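Local coordinates for alcohol dehydrogenase superfamily protein (Novosphingobium aromaticivorans, PDB 3GAZ) that probably works as an NADP-dependent oxidoreductase of the medium-chain dehydrogenase/reductase kind, its physiological substrate not established, at residues A[196-201]-A[209-214]; A[140-145]-A[169-174]; A[45-50]-A[54-59]; A[131-136]-A[266-271]. All coordinates share one frame; numbering follows the deposited sequence.

Contact 1 (A[196-201]-A[209-214]); sequences TPIDAS and AEHTAG
The imidazole of His211, on the last turn of helix 204-212, is the part of segment 209-214 that meets strand 196-199, where it touches Thr196 and Ile198. Just before it, Glu210 lays its CG over the centre of one face of the His211 ring, while its OE1 forms a salt bridge with Arg202. His211 itself keeps CG anti to its carbonyl carbon (chi1 -58°), which sends the ring toward the strand. Its CE1 lies 3.5 Å from Thr196 CG2, and its CD2 is 3.9 Å from Ile198 CD1; both methyls approach the ring obliquely. NE2 points at a water 2.9 Å away, in the ring plane at its edge, and that water donates to Pro197 O at 2.8 Å, so the polar link from helix to strand is indirect. Phe179 of the adjacent strand also meets the ring, the planes inclined by about 45°. A leucine in place of His211 would probably leave the bridging water without its nitrogen partner and Pro197 O without a link to the helix. Thr212 follows, its OG1 bonded to Ala208 O and Gly216 N, and at Ala213 a positive phi ends the helical path. Strand, helix and the following strand 217-222 together make a beta-alpha-beta crossover of a Rossmann-type fold, starting from one of the two outer strands of the parallel sheet.

Contact 2 (A[140-145]-A[169-174]); sequences EGLVDR and QIALAR
Arg174 lies across Val143, the two side chains crossing at about a right angle, just where helix 162-173 gives way to loop. From CB the arginine runs with CG anti to the carbonyl carbon, and a bend at chi3 (77°) swings the far end over the valine. CD is the first atom to meet it, 3.9 Å from Val143 CG2. NE comes closer, 3.7 Å from that same CG2, which sits over one face of the guanidinium, offset toward its rim. CZ follows at 4.0 Å from Val143 CG2, and NH2 at the tip passes to the other methyl, 4.1 Å from Val143 CG1. Trp139, one turn earlier on helix 132-145, touches the arginine as well. Deeper in, Leu142 CD1 slants over Ile170, 3.9 Å from its CG2, and is 4.4 Å from Ala171 CB. The first helix widens here into a pi-type turn, Arg145 N bonding to Glu140 O. Replacing Arg174 with a serine would probably uncover both methyls of Val143 and leave them without the flat group that covers them. Chemically, the two helices meet through hydrocarbon and the flat side of a guanidinium: the contact buries Arg174 NE, which has no hydrogen-bonding partner in the model, so dispersion and shape rather than paired charges hold this end of the interface, probably at some cost in desolvation.

Contact 3 (A[45-50]-A[54-59]); sequences NPLDAK and GEAPHA
The chain leaving helix 46-52 turns back through a Schellman motif: at Gly54 phi is positive, and Glu55 N donates to Lys50 O at 2.9 Å, a straight bond (164° at the hydrogen) that meets the oxygen nearly head-on. With the chain folded in this way, Ala56 is brought against the helix it has just left. Lys50 carries most of the contact with its aliphatic part. CG anti to the backbone N (chi1 -179°) brings the stem alongside Ala56, whose CB is 3.4 Å from Lys50 CG and equally near Lys50 CD; these are tight carbon pairs. The stem also runs past the carbonyl of Glu55, Lys50 CG lying 3.0 Å from Glu55 O. A bend at chi3 (-98°), away from the staggered values, turns the outer part of the chain. One turn back, Leu47 forks over the returning segment: its CD1 is 4.1 Å from Ala56 CB, and its CD2 is 4.4 Å from Ala59 CB. Ala56 thus offers its methyl to both leucine and lysine, Ala59 to the leucine alone, and Ile51 touches both alanines. The whole lies in the GroES-like domain, where helix 46-52 is packed on helix 311-319 through Pro46 and Ala49, and Asp48 bonds to Tyr315. Beyond the turn, His58 stacks on Trp248 and Ala59 bonds through its backbone to Gly99, before the chain proceeds to strand 70-78.

Contact 4 (A[131-136]-A[266-271]); sequences LPLVFI and VFTLHT
At the junction between the GroES-like and the Rossmann-type parts of the chain, the first turns of helix 132-145 receive Thr268 from the loop that follows edge strand 262-265. Thr268 is the second residue of a type I beta turn running from Phe267 to His270, and its side chain points toward the helix, with CG2 anti to the backbone N. This methyl does the touching. It lies 3.3 Å from Ile136 CG2, a carbon pair tighter than usual, and 4.2 Å from Leu133 CD1, so it sits against two residues three apart on the same side of the helix. The side chains of Thr268 and Ile136 cross at about a right angle, each offering the branch that stands anti to its own backbone N. On the leucine, chi1 of 176° extends CG in the direction of the turn, and its CD1 reaches the threonine methyl. The hydroxyl of Thr268 is hydrogen-bonded to Glu140 OE1 and to Thr137 OG1, farther along the same helix, so methyl and hydroxyl both grip one helix, by apolar and polar means. Leu94 of strand 90-94 touches Leu133 and Thr268, Phe281 packs on Thr268, and Met284 on Ile136. Asp70 OD1 accepts from Leu133 N, and a bound calcium ion lies about 7 Å from the Leu133 side chain. Such a helix, leading into the first strand of the nucleotide-binding sheet and packed beside the loop after its last, is consistent with the two-domain fold of medium-chain dehydrogenases.

In the fold
Along the chain, contact 3 comes first and closes early, in the GroES-like domain; contact 4 then spans 131-136 to 266-271, and contacts 2 and 1 both fall, in that order, within the stretch it encloses. Contacts 2 and 4 share helix 132-145, their centres about 13 Å apart, and touch where Ile170 packs on Phe135 and Gly141 on Val266. Contact 3, its centre about 14 Å from that of contact 4, touches it through Asn45 on Leu133 and Leu47 on Leu269. A continuous packed path thus runs from one domain into the other. Contact 1 stands apart at the far edge of the parallel sheet, its centre about 33 Å from that of contact 3.

Contact 1 (A[196-201]-A[209-214])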
# COMPACT_ATOMS: atom_id res chain seq x y z
N THR A 196 36.81 -5.39 15.58
CA THR A 196 37.57 -6.61 15.76
C THR A 196 36.87 -7.74 15.02
O THR A 196 35.77 -8.14 15.38
CB THR A 196 37.69 -7.01 17.25
OG1 THR A 196 38.42 -5.99 17.96
CG2 THR A 196 38.41 -8.34 17.40
N PRO A 197 37.50 -8.25 13.95
CA PRO A 197 36.92 -9.33 13.16
C PRO A 197 36.87 -10.68 13.86
O PRO A 197 37.78 -11.04 14.61
CB PRO A 197 37.82 -9.37 11.93
CG PRO A 197 39.16 -8.99 12.49
CD PRO A 197 38.80 -7.83 13.39
N ILE A 198 35.80 -11.42 13.60
CA ILE A 198 35.59 -12.73 14.18
C ILE A 198 35.07 -13.65 13.08
O ILE A 198 34.02 -13.40 12.50
CB ILE A 198 34.56 -12.69 15.33
CG1 ILE A 198 35.12 -11.85 16.48
CG2 ILE A 198 34.21 -14.10 15.78
CD1 ILE A 198 34.11 -11.53 17.58
N ASP A 199 35.83 -14.71 12.79
CA ASP A 199 35.42 -15.66 11.76
C ASP A 199 34.05 -16.20 12.15
O ASP A 199 33.87 -16.77 13.22
CB ASP A 199 36.44 -16.79 11.67
CG ASP A 199 36.34 -17.57 10.38
OD1 ASP A 199 35.31 -18.24 10.16
OD2 ASP A 199 37.29 -17.51 9.57
N ALA A 200 33.07 -16.02 11.26
CA ALA A 200 31.69 -16.45 11.49
C ALA A 200 31.50 -17.93 11.77
O ALA A 200 30.41 -18.36 12.14
CB ALA A 200 30.81 -16.02 10.31
N SER A 201 32.56 -18.72 11.59
CA SER A 201 32.47 -20.16 11.84
C SER A 201 32.74 -20.51 13.30
O SER A 201 32.45 -21.61 13.75
CB SER A 201 33.47 -20.90 10.95
OG SER A 201 34.80 -20.55 11.30
N ALA A 209 34.81 -15.71 24.94
CA ALA A 209 35.89 -15.97 25.88
C ALA A 209 37.13 -15.16 25.50
O ALA A 209 37.74 -14.51 26.35
CB ALA A 209 36.23 -17.46 25.89
N GLU A 210 37.51 -15.18 24.23
CA GLU A 210 38.69 -14.45 23.77
C GLU A 210 38.59 -12.94 23.89
O GLU A 210 39.57 -12.28 24.24
CB GLU A 210 39.00 -14.79 22.30
CG GLU A 210 40.29 -14.14 21.79
CD GLU A 210 40.46 -14.19 20.27
OE1 GLU A 210 39.75 -14.97 19.60
OE2 GLU A 210 41.32 -13.46 19.74
N HIS A 211 37.41 -12.39 23.63
CA HIS A 211 37.24 -10.94 23.64
C HIS A 211 36.51 -10.26 24.80
O HIS A 211 36.60 -9.04 24.94
CB HIS A 211 36.59 -10.51 22.33
CG HIS A 211 37.37 -10.92 21.11
ND1 HIS A 211 38.61 -10.40 20.82
CD2 HIS A 211 37.08 -11.80 20.13
CE1 HIS A 211 39.06 -10.95 19.71
NE2 HIS A 211 38.15 -11.80 19.26
N THR A 212 35.79 -11.01 25.61
CA THR A 212 35.06 -10.39 26.72
C THR A 212 35.29 -11.12 28.03
O THR A 212 34.46 -11.08 28.94
CB THR A 212 33.54 -10.36 26.43
OG1 THR A 212 33.02 -11.70 26.41
CG2 THR A 212 33.29 -9.71 25.07
N ALA A 213 36.44 -11.77 28.14
CA ALA A 213 36.78 -12.51 29.35
C ALA A 213 35.66 -13.50 29.67
O ALA A 213 35.41 -13.82 30.83
CB ALA A 213 36.99 -11.55 30.52
N GLY A 214 34.98 -13.96 28.62
CA GLY A 214 33.91 -14.92 28.79
C GLY A 214 32.60 -14.38 29.32
O GLY A 214 31.67 -15.15 29.60
O HOH W 1 38.76 -12.77 16.64

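Contact 2 (A[140-145]-A[169-174])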
# COMPACT_ATOMS: atom_id res chain seq x y z
N GLU A 140 17.68 1.94 14.04
CA GLU A 140 16.54 1.62 14.88
C GLU A 140 16.91 0.57 15.92
O GLU A 140 16.40 0.59 17.03
CB GLU A 140 15.36 1.12 14.04
CG GLU A 140 14.89 2.11 12.99
CD GLU A 140 13.47 1.86 12.53
OE1 GLU A 140 13.09 0.68 12.35
OE2 GLU A 140 12.73 2.85 12.35
N GLY A 141 17.80 -0.34 15.55
CA GLY A 141 18.21 -1.38 16.47
C GLY A 141 19.21 -0.92 17.50
O GLY A 141 19.03 -1.14 18.71
N LEU A 142 20.27 -0.27 17.03
CA LEU A 142 21.34 0.21 17.90
C LEU A 142 21.00 1.40 18.78
O LEU A 142 21.45 1.49 19.92
CB LEU A 142 22.57 0.56 17.07
CG LEU A 142 23.27 -0.56 16.29
CD1 LEU A 142 24.33 0.06 15.38
CD2 LEU A 142 23.88 -1.56 17.26
N VAL A 143 20.22 2.34 18.24
CA VAL A 143 19.88 3.54 19.00
C VAL A 143 18.47 3.56 19.56
O VAL A 143 18.29 3.60 20.78
CB VAL A 143 20.11 4.80 18.13
CG1 VAL A 143 19.83 6.06 18.94
CG2 VAL A 143 21.54 4.81 17.60
N ASP A 144 17.46 3.51 18.70
CA ASP A 144 16.08 3.53 19.16
C ASP A 144 15.76 2.42 20.16
O ASP A 144 15.23 2.69 21.24
CB ASP A 144 15.11 3.44 17.97
CG ASP A 144 15.18 4.66 17.06
OD1 ASP A 144 15.49 5.75 17.56
OD2 ASP A 144 14.89 4.52 15.85
N ARG A 145 16.09 1.18 19.83
CA ARG A 145 15.80 0.07 20.73
C ARG A 145 16.85 -0.15 21.83
O ARG A 145 16.52 -0.20 23.01
CB ARG A 145 15.62 -1.23 19.95
CG ARG A 145 14.39 -1.29 19.04
CD ARG A 145 13.08 -1.22 19.82
NE ARG A 145 12.70 0.15 20.17
CZ ARG A 145 12.29 1.06 19.30
NH1 ARG A 145 12.18 0.75 18.01
NH2 ARG A 145 11.97 2.28 19.71
N GLN A 169 29.78 0.84 11.83
CA GLN A 169 30.20 2.23 11.80
C GLN A 169 29.41 3.14 12.73
O GLN A 169 29.96 4.08 13.30
CB GLN A 169 30.16 2.75 10.36
CG GLN A 169 31.08 1.96 9.43
CD GLN A 169 31.02 2.41 7.99
OE1 GLN A 169 31.49 3.49 7.64
NE2 GLN A 169 30.42 1.58 7.14
N ILE A 170 28.12 2.86 12.90
CA ILE A 170 27.29 3.66 13.80
C ILE A 170 27.77 3.42 15.23
O ILE A 170 28.02 4.36 15.98
CB ILE A 170 25.78 3.28 13.69
CG1 ILE A 170 25.21 3.79 12.37
CG2 ILE A 170 25.00 3.88 14.87
CD1 ILE A 170 23.76 3.39 12.14
N ALA A 171 27.91 2.14 15.58
CA ALA A 171 28.35 1.76 16.92
C ALA A 171 29.71 2.37 17.26
O ALA A 171 29.89 2.90 18.35
CB ALA A 171 28.43 0.24 17.02
N LEU A 172 30.66 2.30 16.33
CA LEU A 172 31.99 2.86 16.56
C LEU A 172 31.91 4.36 16.80
O LEU A 172 32.53 4.89 17.73
CB LEU A 172 32.90 2.57 15.37
CG LEU A 172 33.40 1.12 15.27
CD1 LEU A 172 34.02 0.86 13.91
CD2 LEU A 172 34.41 0.86 16.40
N ALA A 173 31.14 5.05 15.96
CA ALA A 173 30.99 6.49 16.08
C ALA A 173 30.40 6.88 17.44
O ALA A 173 30.72 7.93 17.98
CB ALA A 173 30.10 7.02 14.97
N ARG A 174 29.56 6.02 18.00
CA ARG A 174 28.94 6.31 19.28
C ARG A 174 29.77 5.89 20.49
O ARG A 174 29.28 5.87 21.62
CB ARG A 174 27.54 5.69 19.34
CG ARG A 174 26.62 6.23 18.25
CD ARG A 174 25.23 5.65 18.33
NE ARG A 174 24.42 6.24 19.39
CZ ARG A 174 23.92 7.48 19.36
NH1 ARG A 174 24.13 8.26 18.31
NH2 ARG A 174 23.19 7.92 20.37

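Contact 3 (A[45-50]-A[54-59])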
# COMPACT_ATOMS: atom_id res chain seq x y z
N ASN A 45 17.88 -3.86 -2.76
CA ASN A 45 17.84 -4.58 -1.49
C ASN A 45 17.26 -5.96 -1.76
O ASN A 45 16.39 -6.12 -2.62
CB ASN A 45 16.99 -3.84 -0.45
CG ASN A 45 17.65 -2.56 0.06
OD1 ASN A 45 17.25 -1.45 -0.31
ND2 ASN A 45 18.66 -2.71 0.90
N PRO A 46 17.74 -6.98 -1.04
CA PRO A 46 17.24 -8.35 -1.21
C PRO A 46 15.72 -8.45 -1.21
O PRO A 46 15.14 -9.21 -1.98
CB PRO A 46 17.87 -9.09 -0.04
CG PRO A 46 19.18 -8.38 0.13
CD PRO A 46 18.76 -6.93 0.02
N LEU A 47 15.06 -7.68 -0.34
CA LEU A 47 13.60 -7.72 -0.26
C LEU A 47 12.92 -7.48 -1.61
O LEU A 47 11.89 -8.09 -1.90
CB LEU A 47 13.07 -6.70 0.76
CG LEU A 47 11.56 -6.76 1.02
CD1 LEU A 47 11.20 -8.11 1.62
CD2 LEU A 47 11.14 -5.63 1.96
N ASP A 48 13.50 -6.61 -2.43
CA ASP A 48 12.94 -6.31 -3.75
C ASP A 48 12.74 -7.60 -4.56
O ASP A 48 11.73 -7.76 -5.26
CB ASP A 48 13.86 -5.37 -4.55
CG ASP A 48 14.13 -4.05 -3.82
OD1 ASP A 48 13.29 -3.61 -3.02
OD2 ASP A 48 15.19 -3.45 -4.07
N ALA A 49 13.71 -8.50 -4.48
CA ALA A 49 13.65 -9.76 -5.20
C ALA A 49 12.55 -10.65 -4.64
O ALA A 49 11.87 -11.35 -5.39
CB ALA A 49 15.00 -10.48 -5.13
N LYS A 50 12.37 -10.62 -3.33
CA LYS A 50 11.33 -11.42 -2.71
C LYS A 50 9.98 -10.90 -3.19
O LYS A 50 9.06 -11.67 -3.44
CB LYS A 50 11.41 -11.34 -1.18
CG LYS A 50 10.36 -12.18 -0.48
CD LYS A 50 10.35 -11.96 1.03
CE LYS A 50 11.12 -13.04 1.76
NZ LYS A 50 10.89 -12.93 3.24
N GLY A 54 6.88 -12.40 -5.71
CA GLY A 54 5.55 -12.44 -5.12
C GLY A 54 5.51 -13.25 -3.84
O GLY A 54 4.49 -13.87 -3.53
N GLU A 55 6.61 -13.25 -3.10
CA GLU A 55 6.68 -14.00 -1.86
C GLU A 55 7.09 -13.13 -0.68
O GLU A 55 7.77 -13.60 0.24
CB GLU A 55 7.67 -15.16 -2.01
CG GLU A 55 7.34 -16.09 -3.17
CD GLU A 55 8.37 -17.19 -3.35
OE1 GLU A 55 9.58 -16.89 -3.30
OE2 GLU A 55 7.96 -18.35 -3.56
N ALA A 56 6.66 -11.87 -0.70
CA ALA A 56 6.97 -10.93 0.37
C ALA A 56 5.70 -10.29 0.92
O ALA A 56 5.46 -9.10 0.74
CB ALA A 56 7.92 -9.86 -0.15
N PRO A 57 4.86 -11.09 1.61
CA PRO A 57 3.60 -10.59 2.18
C PRO A 57 3.76 -9.40 3.12
O PRO A 57 2.92 -8.50 3.12
CB PRO A 57 3.04 -11.83 2.89
CG PRO A 57 4.27 -12.61 3.24
CD PRO A 57 5.09 -12.49 1.99
N HIS A 58 4.82 -9.39 3.92
CA HIS A 58 5.06 -8.30 4.85
C HIS A 58 5.33 -6.97 4.14
O HIS A 58 5.24 -5.90 4.75
CB HIS A 58 6.26 -8.61 5.77
CG HIS A 58 6.18 -9.93 6.45
ND1 HIS A 58 4.99 -10.48 6.88
CD2 HIS A 58 7.14 -10.82 6.78
CE1 HIS A 58 5.22 -11.65 7.45
NE2 HIS A 58 6.52 -11.88 7.40
N ALA A 59 5.67 -7.04 2.86
CA ALA A 59 5.96 -5.83 2.08
C ALA A 59 4.71 -5.16 1.53
O ALA A 59 4.72 -3.98 1.20
CB ALA A 59 6.91 -6.17 0.93

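Contact 4 (A[131-136]-A[266-271])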
# COMPACT_ATOMS: atom_id res chain seq x y z
N LEU A 131 22.44 3.60 0.98
CA LEU A 131 22.51 3.85 2.41
C LEU A 131 21.20 3.88 3.23
O LEU A 131 21.12 3.27 4.30
CB LEU A 131 23.27 5.16 2.63
CG LEU A 131 24.14 5.39 3.87
CD1 LEU A 131 25.10 4.23 4.09
CD2 LEU A 131 24.92 6.70 3.67
N PRO A 132 20.16 4.57 2.74
CA PRO A 132 18.88 4.68 3.45
C PRO A 132 18.34 3.49 4.27
O PRO A 132 18.39 3.51 5.49
CB PRO A 132 17.92 5.13 2.36
CG PRO A 132 18.79 6.02 1.52
CD PRO A 132 20.06 5.18 1.40
N LEU A 133 17.81 2.47 3.60
CA LEU A 133 17.24 1.33 4.33
C LEU A 133 18.15 0.68 5.36
O LEU A 133 17.77 0.55 6.53
CB LEU A 133 16.76 0.24 3.36
CG LEU A 133 16.25 -1.04 4.06
CD1 LEU A 133 15.08 -0.70 4.99
CD2 LEU A 133 15.81 -2.05 3.01
N VAL A 134 19.35 0.26 4.95
CA VAL A 134 20.24 -0.38 5.89
C VAL A 134 20.69 0.52 7.03
O VAL A 134 20.84 0.05 8.15
CB VAL A 134 21.49 -1.01 5.18
CG1 VAL A 134 21.03 -2.05 4.16
CG2 VAL A 134 22.33 0.07 4.52
N PHE A 135 20.88 1.81 6.76
CA PHE A 135 21.28 2.73 7.83
C PHE A 135 20.15 2.84 8.85
O PHE A 135 20.37 2.74 10.06
CB PHE A 135 21.59 4.13 7.30
CG PHE A 135 22.06 5.08 8.37
CD1 PHE A 135 23.41 5.17 8.70
CD2 PHE A 135 21.14 5.83 9.10
CE1 PHE A 135 23.84 5.99 9.75
CE2 PHE A 135 21.56 6.65 10.16
CZ PHE A 135 22.92 6.73 10.49
N ILE A 136 18.95 3.08 8.35
CA ILE A 136 17.77 3.21 9.20
C ILE A 136 17.55 1.92 9.99
O ILE A 136 17.22 1.95 11.17
CB ILE A 136 16.52 3.52 8.35
CG1 ILE A 136 16.61 4.96 7.82
CG2 ILE A 136 15.25 3.34 9.18
CD1 ILE A 136 15.52 5.33 6.84
N VAL A 266 13.21 -5.46 15.11
CA VAL A 266 13.34 -4.27 14.27
C VAL A 266 12.57 -4.51 12.97
O VAL A 266 12.75 -5.54 12.32
CB VAL A 266 14.82 -3.98 13.91
CG1 VAL A 266 14.90 -2.77 12.98
CG2 VAL A 266 15.62 -3.71 15.18
N PHE A 267 11.71 -3.57 12.60
CA PHE A 267 10.92 -3.68 11.38
C PHE A 267 10.72 -2.28 10.83
O PHE A 267 9.74 -1.61 11.13
CB PHE A 267 9.57 -4.35 11.68
CG PHE A 267 8.74 -4.60 10.46
CD1 PHE A 267 9.27 -5.26 9.36
CD2 PHE A 267 7.41 -4.18 10.41
CE1 PHE A 267 8.50 -5.50 8.22
CE2 PHE A 267 6.63 -4.41 9.27
CZ PHE A 267 7.18 -5.07 8.17
N THR A 268 11.67 -1.83 10.02
CA THR A 268 11.66 -0.49 9.45
C THR A 268 10.49 -0.17 8.53
O THR A 268 10.05 0.98 8.45
CB THR A 268 12.98 -0.25 8.68
OG1 THR A 268 14.08 -0.47 9.57
CG2 THR A 268 13.06 1.17 8.15
N LEU A 269 9.96 -1.18 7.86
CA LEU A 269 8.87 -0.96 6.91
C LEU A 269 7.57 -0.40 7.48
O LEU A 269 6.82 0.25 6.74
CB LEU A 269 8.54 -2.25 6.17
CG LEU A 269 9.68 -3.01 5.47
CD1 LEU A 269 9.11 -4.16 4.66
CD2 LEU A 269 10.44 -2.05 4.60
N HIS A 270 7.29 -0.66 8.76
CA HIS A 270 6.04 -0.18 9.35
C HIS A 270 5.78 1.29 9.07
O HIS A 270 4.65 1.67 8.76
CB HIS A 270 6.00 -0.43 10.87
CG HIS A 270 4.70 -0.02 11.52
ND1 HIS A 270 4.54 1.18 12.16
CD2 HIS A 270 3.49 -0.63 11.53
CE1 HIS A 270 3.28 1.31 12.54
NE2 HIS A 270 2.62 0.23 12.17
N THR A 271 6.82 2.10 9.16
CA THR A 271 6.67 3.52 8.91
C THR A 271 6.06 3.82 7.55
O THR A 271 5.19 4.68 7.43
CB THR A 271 8.02 4.22 8.99
OG1 THR A 271 8.47 4.18 10.35
CG2 THR A 271 7.92 5.67 8.50